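Local coordinates for PHD finger protein 3 (PDB 6Q2V), which probably binds zinc as a whole protein, and is represented here by its SPOC domain, a module that in relatives recognises phosphorylated peptides, at residues A[54-59]-A[101-106]; A[23-28]-A[88-93]; A[72-77]-A[154-159]. All coordinates share one frame; numbering follows the deposited sequence.

Contact 1: residues A[54-59]-A[101-106]; sequences RISPQT and RKRYGV
Two arginines meet without an acid between them: Arg54 NH2 lies 3.5 Å from Arg101 NE. The two guanidinium planes are turned 75° against each other, and Arg101 brings its CD and NE over one face of the Arg54 group, CD standing 3.6 Å from Arg54 CZ. Both chains run extended from CG to NE, which carries each guanidinium away from its backbone. Tyr97 of helix 85-101 accepts a bond from Arg101 NH1 through its carbonyl and a weak one from Arg54 NH2 through its hydroxyl.

Behind the arginines the strands pair antiparallel. Tyr104 N gives a nearly straight bond to Ile55 O (3.2 Å, 176° at the hydrogen), in the carbonyl plane, whereas the return bond from Ile55 N is weak. Gly105 stands opposite Arg54. Beyond the pair, Ile55 CG2 meets Val106 CG2 at 3.6 Å, branched side chains crossing at about a right angle. Pro57, in the first turn of helix 57-69, lays its CB over the face of the Tyr104 ring, 3.8 Å from the centroid, a CH-pi contact. A tyrosine offers the flat surface this needs, and Trp61 meets its ring as well.

Lys102, with positive phi, is the C-prime residue of the Schellman motif ending helix 85-101. Arg103 bends at chi2 (-79°), and its NH1 reaches back to Lys102 O at 2.6 Å while its CD passes Ile55 O. Three arginines thus gather beside one strand pair, a basic surface consistent with the docking of phosphorylated peptides by SPOC domains.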
loop_
_atom_site.group_PDB
_atom_site.type_symbol
_atom_site.label_atom_id
_atom_site.label_comp_id
_atom_site.label_asym_id
_atom_site.label_seq_id
_atom_site.Cartn_x
_atom_site.Cartn_y
_atom_site.Cartn_z
ATOM N N ARG A 54 8.251 -3.720 -10.626
ATOM C CA ARG A 54 8.678 -4.332 -9.377
ATOM C C ARG A 54 9.844 -3.550 -8.778
ATOM O O ARG A 54 10.430 -2.669 -9.410
ATOM C CB ARG A 54 9.081 -5.794 -9.602
ATOM C CG ARG A 54 8.596 -6.392 -10.916
ATOM C CD ARG A 54 9.368 -7.660 -11.258
ATOM N NE ARG A 54 8.798 -8.368 -12.402
ATOM C CZ ARG A 54 9.266 -9.520 -12.875
ATOM N NH1 ARG A 54 10.315 -10.096 -12.304
ATOM N NH2 ARG A 54 8.687 -10.096 -13.919
ATOM N N ILE A 55 10.180 -3.891 -7.534
ATOM C CA ILE A 55 11.283 -3.251 -6.827
ATOM C C ILE A 55 11.731 -4.187 -5.717
ATOM O O ILE A 55 10.929 -4.942 -5.161
ATOM C CB ILE A 55 10.871 -1.859 -6.282
ATOM C CG1 ILE A 55 12.096 -1.092 -5.773
ATOM C CG2 ILE A 55 9.822 -1.994 -5.187
ATOM C CD1 ILE A 55 11.773 0.279 -5.219
ATOM N N SER A 56 13.023 -4.145 -5.404
ATOM C CA SER A 56 13.547 -4.978 -4.333
ATOM C C SER A 56 13.062 -4.456 -2.982
ATOM O O SER A 56 13.073 -3.244 -2.742
ATOM C CB SER A 56 15.075 -5.003 -4.366
ATOM O OG SER A 56 15.588 -5.980 -3.478
ATOM N N PRO A 57 12.622 -5.343 -2.084
ATOM C CA PRO A 57 12.100 -4.871 -0.788
ATOM C C PRO A 57 13.120 -4.106 0.039
ATOM O O PRO A 57 12.752 -3.145 0.727
ATOM C CB PRO A 57 11.668 -6.171 -0.096
ATOM C CG PRO A 57 11.431 -7.137 -1.212
ATOM C CD PRO A 57 12.449 -6.795 -2.257
ATOM N N GLN A 58 14.394 -4.501 -0.007
ATOM C CA GLN A 58 15.398 -3.809 0.792
ATOM C C GLN A 58 15.706 -2.426 0.231
ATOM O O GLN A 58 16.111 -1.532 0.981
ATOM C CB GLN A 58 16.667 -4.658 0.896
ATOM C CG GLN A 58 17.837 -4.179 0.055
ATOM C CD GLN A 58 19.054 -5.070 0.204
ATOM O OE1 GLN A 58 18.934 -6.292 0.293
ATOM N NE2 GLN A 58 20.234 -4.462 0.232
ATOM N N THR A 59 15.515 -2.227 -1.077
ATOM C CA THR A 59 15.581 -0.879 -1.630
ATOM C C THR A 59 14.478 -0.001 -1.054
ATOM O O THR A 59 14.666 1.211 -0.884
ATOM C CB THR A 59 15.485 -0.931 -3.158
ATOM O OG1 THR A 59 16.551 -1.736 -3.677
ATOM C CG2 THR A 59 15.577 0.465 -3.761
ATOM N N ARG A 101 7.797 -13.800 -6.627
ATOM C CA ARG A 101 9.021 -13.140 -7.062
ATOM C C ARG A 101 9.741 -12.418 -5.930
ATOM O O ARG A 101 10.845 -11.906 -6.155
ATOM C CB ARG A 101 8.713 -12.148 -8.186
ATOM C CG ARG A 101 8.489 -12.798 -9.541
ATOM C CD ARG A 101 7.798 -11.846 -10.503
ATOM N NE ARG A 101 7.384 -12.515 -11.734
ATOM C CZ ARG A 101 6.285 -13.254 -11.851
ATOM N NH1 ARG A 101 5.481 -13.420 -10.809
ATOM N NH2 ARG A 101 5.988 -13.826 -13.010
ATOM N N LYS A 102 9.153 -12.370 -4.736
ATOM C CA LYS A 102 9.731 -11.688 -3.579
ATOM C C LYS A 102 10.055 -10.231 -3.913
ATOM O O LYS A 102 11.195 -9.775 -3.821
ATOM C CB LYS A 102 10.970 -12.429 -3.068
ATOM C CG LYS A 102 10.673 -13.788 -2.455
ATOM C CD LYS A 102 11.499 -14.020 -1.199
ATOM C CE LYS A 102 11.233 -15.394 -0.602
ATOM N NZ LYS A 102 10.032 -16.044 -1.199
ATOM N N ARG A 103 9.014 -9.503 -4.314
ATOM C CA ARG A 103 9.151 -8.114 -4.723
ATOM C C ARG A 103 7.962 -7.315 -4.210
ATOM O O ARG A 103 6.967 -7.869 -3.734
ATOM C CB ARG A 103 9.252 -7.981 -6.249
ATOM C CG ARG A 103 10.488 -8.617 -6.863
ATOM C CD ARG A 103 11.707 -7.730 -6.691
ATOM N NE ARG A 103 12.922 -8.380 -7.172
ATOM C CZ ARG A 103 13.674 -9.193 -6.438
ATOM N NH1 ARG A 103 13.334 -9.459 -5.183
ATOM N NH2 ARG A 103 14.764 -9.740 -6.956
ATOM N N TYR A 104 8.080 -5.996 -4.312
ATOM C CA TYR A 104 6.990 -5.070 -4.052
ATOM C C TYR A 104 6.558 -4.417 -5.359
ATOM O O TYR A 104 7.247 -4.494 -6.380
ATOM C CB TYR A 104 7.403 -3.995 -3.038
ATOM C CG TYR A 104 7.736 -4.513 -1.655
ATOM C CD1 TYR A 104 7.292 -5.756 -1.227
ATOM C CD2 TYR A 104 8.495 -3.750 -0.777
ATOM C CE1 TYR A 104 7.597 -6.227 0.036
ATOM C CE2 TYR A 104 8.804 -4.211 0.489
ATOM C CZ TYR A 104 8.353 -5.451 0.889
ATOM O OH TYR A 104 8.660 -5.916 2.147
ATOM N N GLY A 105 5.401 -3.769 -5.317
ATOM C CA GLY A 105 4.904 -3.003 -6.442
ATOM C C GLY A 105 5.119 -1.518 -6.222
ATOM O O GLY A 105 5.209 -1.052 -5.090
ATOM N N VAL A 106 5.215 -0.774 -7.322
ATOM C CA VAL A 106 5.405 0.671 -7.283
ATOM C C VAL A 106 4.295 1.325 -8.092
ATOM O O VAL A 106 4.001 0.894 -9.213
ATOM C CB VAL A 106 6.785 1.086 -7.826
ATOM C CG1 VAL A 106 7.148 2.478 -7.333
ATOM C CG2 VAL A 106 7.849 0.080 -7.426
#

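Contact 2: residues A[23-28]-A[88-93]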
loop_
_atom_site.group_PDB
_atom_site.type_symbol
_atom_site.label_atom_id
_atom_site.label_comp_id
_atom_site.label_asym_id
_atom_site.label_seq_id
_atom_site.Cartn_x
_atom_site.Cartn_y
_atom_site.Cartn_z
ATOM N N SER A 23 -1.736 -6.351 -17.904
ATOM C CA SER A 23 -1.402 -7.704 -18.348
ATOM C C SER A 23 -1.079 -8.643 -17.189
ATOM O O SER A 23 -0.335 -9.612 -17.360
ATOM C CB SER A 23 -0.247 -7.690 -19.356
ATOM O OG SER A 23 -0.408 -6.649 -20.303
ATOM N N VAL A 24 -1.633 -8.379 -16.005
ATOM C CA VAL A 24 -1.474 -9.281 -14.867
ATOM C C VAL A 24 -2.791 -9.368 -14.106
ATOM O O VAL A 24 -3.358 -10.456 -13.952
ATOM C CB VAL A 24 -0.325 -8.836 -13.942
ATOM C CG1 VAL A 24 -0.518 -9.398 -12.539
ATOM C CG2 VAL A 24 1.016 -9.283 -14.502
ATOM N N ALA A 25 -3.290 -8.226 -13.636
ATOM C CA ALA A 25 -4.512 -8.190 -12.843
ATOM C C ALA A 25 -4.958 -6.747 -12.672
ATOM O O ALA A 25 -4.147 -5.820 -12.737
ATOM C CB ALA A 25 -4.312 -8.843 -11.468
ATOM N N LYS A 26 -6.261 -6.574 -12.453
ATOM C CA LYS A 26 -6.832 -5.283 -12.097
ATOM C C LYS A 26 -8.201 -5.532 -11.478
ATOM O O LYS A 26 -8.927 -6.432 -11.912
ATOM C CB LYS A 26 -6.922 -4.345 -13.310
ATOM C CG LYS A 26 -8.162 -4.494 -14.173
ATOM C CD LYS A 26 -8.306 -3.309 -15.115
ATOM C CE LYS A 26 -9.765 -2.990 -15.380
ATOM N NZ LYS A 26 -10.557 -2.980 -14.122
ATOM N N PHE A 27 -8.536 -4.751 -10.454
ATOM C CA PHE A 27 -9.695 -5.066 -9.628
ATOM C C PHE A 27 -10.058 -3.855 -8.782
ATOM O O PHE A 27 -9.219 -2.991 -8.510
ATOM C CB PHE A 27 -9.420 -6.276 -8.728
ATOM C CG PHE A 27 -8.153 -6.157 -7.924
ATOM C CD1 PHE A 27 -6.937 -6.558 -8.454
ATOM C CD2 PHE A 27 -8.178 -5.639 -6.639
ATOM C CE1 PHE A 27 -5.771 -6.445 -7.720
ATOM C CE2 PHE A 27 -7.016 -5.524 -5.900
ATOM C CZ PHE A 27 -5.811 -5.928 -6.441
ATOM N N VAL A 28 -11.323 -3.811 -8.364
ATOM C CA VAL A 28 -11.783 -2.813 -7.407
ATOM C C VAL A 28 -11.350 -3.234 -6.009
ATOM O O VAL A 28 -11.240 -4.425 -5.702
ATOM C CB VAL A 28 -13.313 -2.636 -7.487
ATOM C CG1 VAL A 28 -13.732 -1.303 -6.881
ATOM C CG2 VAL A 28 -13.791 -2.751 -8.923
ATOM N N GLN A 88 -11.753 -10.589 -5.917
ATOM C CA GLN A 88 -10.880 -11.424 -5.101
ATOM C C GLN A 88 -10.037 -12.359 -5.959
ATOM O O GLN A 88 -8.904 -12.689 -5.585
ATOM C CB GLN A 88 -11.712 -12.225 -4.099
ATOM C CG GLN A 88 -10.897 -13.075 -3.140
ATOM C CD GLN A 88 -11.639 -13.374 -1.853
ATOM O OE1 GLN A 88 -11.186 -13.020 -0.765
ATOM N NE2 GLN A 88 -12.789 -14.028 -1.972
ATOM N N ILE A 89 -10.565 -12.790 -7.106
ATOM C CA ILE A 89 -9.800 -13.665 -7.991
ATOM C C ILE A 89 -8.576 -12.933 -8.527
ATOM O O ILE A 89 -7.479 -13.501 -8.604
ATOM C CB ILE A 89 -10.699 -14.198 -9.126
ATOM C CG1 ILE A 89 -11.232 -15.593 -8.785
ATOM C CG2 ILE A 89 -9.947 -14.245 -10.450
ATOM C CD1 ILE A 89 -12.011 -15.670 -7.491
ATOM N N SER A 90 -8.737 -11.656 -8.885
ATOM C CA SER A 90 -7.606 -10.868 -9.361
ATOM C C SER A 90 -6.748 -10.351 -8.213
ATOM O O SER A 90 -5.529 -10.215 -8.372
ATOM C CB SER A 90 -8.098 -9.702 -10.217
ATOM O OG SER A 90 -8.279 -10.103 -11.565
ATOM N N TYR A 91 -7.363 -10.047 -7.066
ATOM C CA TYR A 91 -6.599 -9.687 -5.875
ATOM C C TYR A 91 -5.598 -10.781 -5.528
ATOM O O TYR A 91 -4.426 -10.505 -5.246
ATOM C CB TYR A 91 -7.560 -9.430 -4.707
ATOM C CG TYR A 91 -6.924 -8.920 -3.426
ATOM C CD1 TYR A 91 -6.157 -9.756 -2.620
ATOM C CD2 TYR A 91 -7.116 -7.610 -3.007
ATOM C CE1 TYR A 91 -5.584 -9.296 -1.450
ATOM C CE2 TYR A 91 -6.548 -7.142 -1.835
ATOM C CZ TYR A 91 -5.784 -7.990 -1.062
ATOM O OH TYR A 91 -5.216 -7.531 0.105
ATOM N N THR A 92 -6.049 -12.037 -5.547
ATOM C CA THR A 92 -5.157 -13.155 -5.270
ATOM C C THR A 92 -4.076 -13.288 -6.337
ATOM O O THR A 92 -2.939 -13.657 -6.022
ATOM C CB THR A 92 -5.965 -14.449 -5.159
ATOM O OG1 THR A 92 -6.959 -14.304 -4.135
ATOM C CG2 THR A 92 -5.066 -15.624 -4.814
ATOM N N LEU A 93 -4.404 -12.981 -7.594
ATOM C CA LEU A 93 -3.412 -13.058 -8.663
ATOM C C LEU A 93 -2.279 -12.064 -8.434
ATOM O O LEU A 93 -1.098 -12.418 -8.524
ATOM C CB LEU A 93 -4.076 -12.806 -10.017
ATOM C CG LEU A 93 -4.973 -13.912 -10.576
ATOM C CD1 LEU A 93 -5.813 -13.384 -11.730
ATOM C CD2 LEU A 93 -4.149 -15.112 -11.013
#
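Phe27 and Tyr91 make the close-packed end of this contact, where strand 25-28 passes helix 88-93 with axes 7.2 Å apart and directions differing by 133°. The helix backbone itself lies on the phenylalanine: Tyr91 CA sits over one face of the Phe27 ring, 3.9 Å from its centroid, in a CH-pi contact. Because CG of Phe27 falls between the backbone N and the carbonyl carbon (chi1 52°), the ring stands up beneath the helix. The two rings also touch obliquely, Phe27 CE2 lying 3.6 Å from Tyr91 CD2, with the planes 56° apart.

Small residues, Ala25 and Ser90, let strand and helix come near one another next door. Ala25 CB touches Ser90 O at 3.6 Å, and Ser90 CB rests against Phe27 CD1 at 3.8 Å. No hydrogen bond crosses between the segments.

Toward solvent the fit slackens. Leu93 is exposed and meets Ala25 only through CB, 4.2 Å from Ala25 CB, while Val24, in a classic beta bulge with Ala25, barely reaches it and leans instead on Leu94 and Tyr97.

Helix 85-101 therefore covers the start of strand 25-35, with Tyr91 OH bonded to Leu148 N and Phe80 O of strands 147-155 and 73-82, and the backbone of Phe27 hydrogen-bonded to that of Ile19 on strand 15-21.

Contact 3: residues A[72-77]-A[154-159]; sequences TKEICV and RQKLKR
Thr72, Glu74, Arg154 and Lys156 join through three backbone hydrogen bonds. Glu74 and Arg154 form a hydrogen-bonded antiparallel pair, Glu74 N giving to Arg154 O at 2.9 Å and Arg154 N returning to Glu74 O at 3.2 Å. A third bond, Lys156 N to Thr72 O at 2.9 Å, carries the pairing past the last strand residue, Gln155, which faces Lys73 in a non-hydrogen-bonded pair.

Van der Waals contacts lie outside these bonds. The amide of Gln155, swung inward by a bend at chi2 (83°), brings NE2 alongside the methyl of Thr72, 3.3 Å from Thr72 CG2. The two side chains run side by side and point the same way. Lys73 presses its CB against Arg154 O, and its aliphatic chain also touches Ile67 of helix 57-69. Glu74 and Lys156 cross at about a right angle by their methylenes, Glu74 CG being 3.9 Å from Lys156 CD; long flexible chains suit this surface.

Lys156 and Arg154 find polar partners outside both segments. Glu74 OE1 is 6.1 Å from Lys156 NZ, too far for a salt bridge, and that ammonium group bonds to Gly71 O. Glu74 OE2 stays 5.5 Å from Arg154 NH1; the guanidinium instead makes a salt bridge with Asp44 and a hydrogen bond to Glu39 O. Arginine fits this buried place because its several N-H groups can serve both partners at once, which ties the strand to the region of helix 41-44.

The arrangement is ordinary antiparallel sheet pairing between neighbouring strands, 73-82 and 147-155, of the SPOC beta-barrel, ending where the C-terminal tail leaves the sheet.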
loop_
_atom_site.group_PDB
_atom_site.type_symbol
_atom_site.label_atom_id
_atom_site.label_comp_id
_atom_site.label_asym_id
_atom_site.label_seq_id
_atom_site.Cartn_x
_atom_site.Cartn_y
_atom_site.Cartn_z
ATOM N N THR A 72 10.716 15.009 7.164
ATOM C CA THR A 72 10.259 15.702 5.967
ATOM C C THR A 72 9.050 15.042 5.317
ATOM O O THR A 72 8.235 15.736 4.699
ATOM C CB THR A 72 11.419 15.797 4.964
ATOM O OG1 THR A 72 12.316 16.837 5.372
ATOM C CG2 THR A 72 10.929 16.099 3.571
ATOM N N LYS A 73 8.894 13.727 5.456
ATOM C CA LYS A 73 7.753 13.022 4.892
ATOM C C LYS A 73 7.171 12.065 5.923
ATOM O O LYS A 73 7.880 11.561 6.799
ATOM C CB LYS A 73 8.139 12.244 3.625
ATOM C CG LYS A 73 8.781 13.086 2.533
ATOM C CD LYS A 73 10.240 12.706 2.342
ATOM C CE LYS A 73 10.872 13.453 1.181
ATOM N NZ LYS A 73 12.322 13.695 1.418
ATOM N N GLU A 74 5.869 11.816 5.808
ATOM C CA GLU A 74 5.157 10.917 6.704
ATOM C C GLU A 74 4.818 9.617 5.990
ATOM O O GLU A 74 4.417 9.624 4.820
ATOM C CB GLU A 74 3.868 11.554 7.235
ATOM C CG GLU A 74 3.971 13.031 7.554
ATOM C CD GLU A 74 2.639 13.742 7.420
ATOM O OE1 GLU A 74 2.490 14.846 7.984
ATOM O OE2 GLU A 74 1.738 13.192 6.750
ATOM N N ILE A 75 4.975 8.509 6.701
ATOM C CA ILE A 75 4.588 7.193 6.208
ATOM C C ILE A 75 3.121 6.965 6.540
ATOM O O ILE A 75 2.651 7.328 7.625
ATOM C CB ILE A 75 5.477 6.096 6.827
ATOM C CG1 ILE A 75 6.947 6.304 6.439
ATOM C CG2 ILE A 75 4.971 4.711 6.434
ATOM C CD1 ILE A 75 7.343 5.651 5.131
ATOM N N CYS A 76 2.386 6.366 5.603
ATOM C CA CYS A 76 0.998 5.983 5.834
ATOM C C CYS A 76 0.759 4.614 5.220
ATOM O O CYS A 76 0.857 4.454 4.000
ATOM C CB CYS A 76 0.028 7.009 5.245
ATOM S SG CYS A 76 -1.702 6.523 5.388
ATOM N N VAL A 77 0.442 3.635 6.063
ATOM C CA VAL A 77 0.191 2.265 5.632
ATOM C C VAL A 77 -1.311 2.014 5.648
ATOM O O VAL A 77 -1.990 2.324 6.636
ATOM C CB VAL A 77 0.925 1.256 6.532
ATOM C CG1 VAL A 77 0.858 -0.137 5.931
ATOM C CG2 VAL A 77 2.369 1.686 6.741
ATOM N N ARG A 154 4.183 10.590 1.769
ATOM C CA ARG A 154 3.631 11.909 1.493
ATOM C C ARG A 154 4.476 12.989 2.153
ATOM O O ARG A 154 5.036 12.788 3.234
ATOM C CB ARG A 154 2.183 12.027 1.987
ATOM C CG ARG A 154 1.436 10.707 2.062
ATOM C CD ARG A 154 0.103 10.870 2.768
ATOM N NE ARG A 154 -0.818 11.705 2.002
ATOM C CZ ARG A 154 -2.030 12.055 2.419
ATOM N NH1 ARG A 154 -2.471 11.642 3.600
ATOM N NH2 ARG A 154 -2.799 12.818 1.656
ATOM N N GLN A 155 4.543 14.145 1.497
ATOM C CA GLN A 155 5.302 15.274 2.020
ATOM C C GLN A 155 4.629 15.845 3.264
ATOM O O GLN A 155 3.401 15.950 3.332
ATOM C CB GLN A 155 5.438 16.353 0.944
ATOM C CG GLN A 155 6.341 17.510 1.323
ATOM C CD GLN A 155 7.811 17.221 1.083
ATOM O OE1 GLN A 155 8.169 16.460 0.184
ATOM N NE2 GLN A 155 8.671 17.837 1.885
ATOM N N LYS A 156 5.442 16.223 4.248
ATOM C CA LYS A 156 4.950 16.652 5.556
ATOM C C LYS A 156 4.514 18.115 5.500
ATOM O O LYS A 156 5.334 18.995 5.219
ATOM C CB LYS A 156 6.045 16.455 6.602
ATOM C CG LYS A 156 5.738 16.962 7.995
ATOM C CD LYS A 156 6.143 15.920 9.029
ATOM C CE LYS A 156 6.807 16.553 10.243
ATOM N NZ LYS A 156 7.836 15.649 10.838
ATOM N N LEU A 157 3.232 18.378 5.765
ATOM C CA LEU A 157 2.725 19.749 5.803
ATOM C C LEU A 157 1.323 19.761 6.406
ATOM O O LEU A 157 0.734 18.713 6.690
ATOM C CB LEU A 157 2.720 20.391 4.410
ATOM C CG LEU A 157 2.100 19.609 3.249
ATOM C CD1 LEU A 157 0.642 19.973 3.083
ATOM C CD2 LEU A 157 2.860 19.872 1.959
ATOM N N LYS A 158 0.801 20.976 6.600
ATOM C CA LYS A 158 -0.554 21.232 7.079
ATOM C C LYS A 158 -1.239 22.164 6.089
ATOM O O LYS A 158 -0.673 23.197 5.723
ATOM C CB LYS A 158 -0.534 21.860 8.479
ATOM C CG LYS A 158 -0.722 20.872 9.618
ATOM C CD LYS A 158 -0.441 21.519 10.970
ATOM C CE LYS A 158 -1.348 22.710 11.248
ATOM N NZ LYS A 158 -2.790 22.352 11.157
ATOM N N ARG A 159 -2.454 21.816 5.669
ATOM C CA ARG A 159 -3.069 22.445 4.505
ATOM C C ARG A 159 -4.135 23.470 4.874
ATOM O O ARG A 159 -4.531 23.630 6.032
ATOM C CB ARG A 159 -3.716 21.406 3.588
ATOM C CG ARG A 159 -2.780 20.518 2.813
ATOM C CD ARG A 159 -3.504 19.230 2.478
ATOM N NE ARG A 159 -2.607 18.096 2.305
ATOM C CZ ARG A 159 -2.156 17.351 3.308
ATOM N NH1 ARG A 159 -2.492 17.642 4.557
ATOM N NH2 ARG A 159 -1.359 16.323 3.067
#

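All three contacts involve one mixed sheet of the SPOC domain, yet none touches another. Centres of contacts 1 and 2 lie about 18 Å apart, those of 1 and 3 about 22 Å, and those of 2 and 3 about 29 Å, the last two on opposite sides of the chain's centre. Along the sequence their first segments come in the order 2, 1, 3 and the second segments repeat it, so the connections interleave. Helix 85-101 leads from contact 2 into contact 1, and helix 57-69 from contact 1 into contact 3, whose strand 73-82 neighbours strand 25-35 of contact 2. Distant sequence parts thus knit into one compact domain.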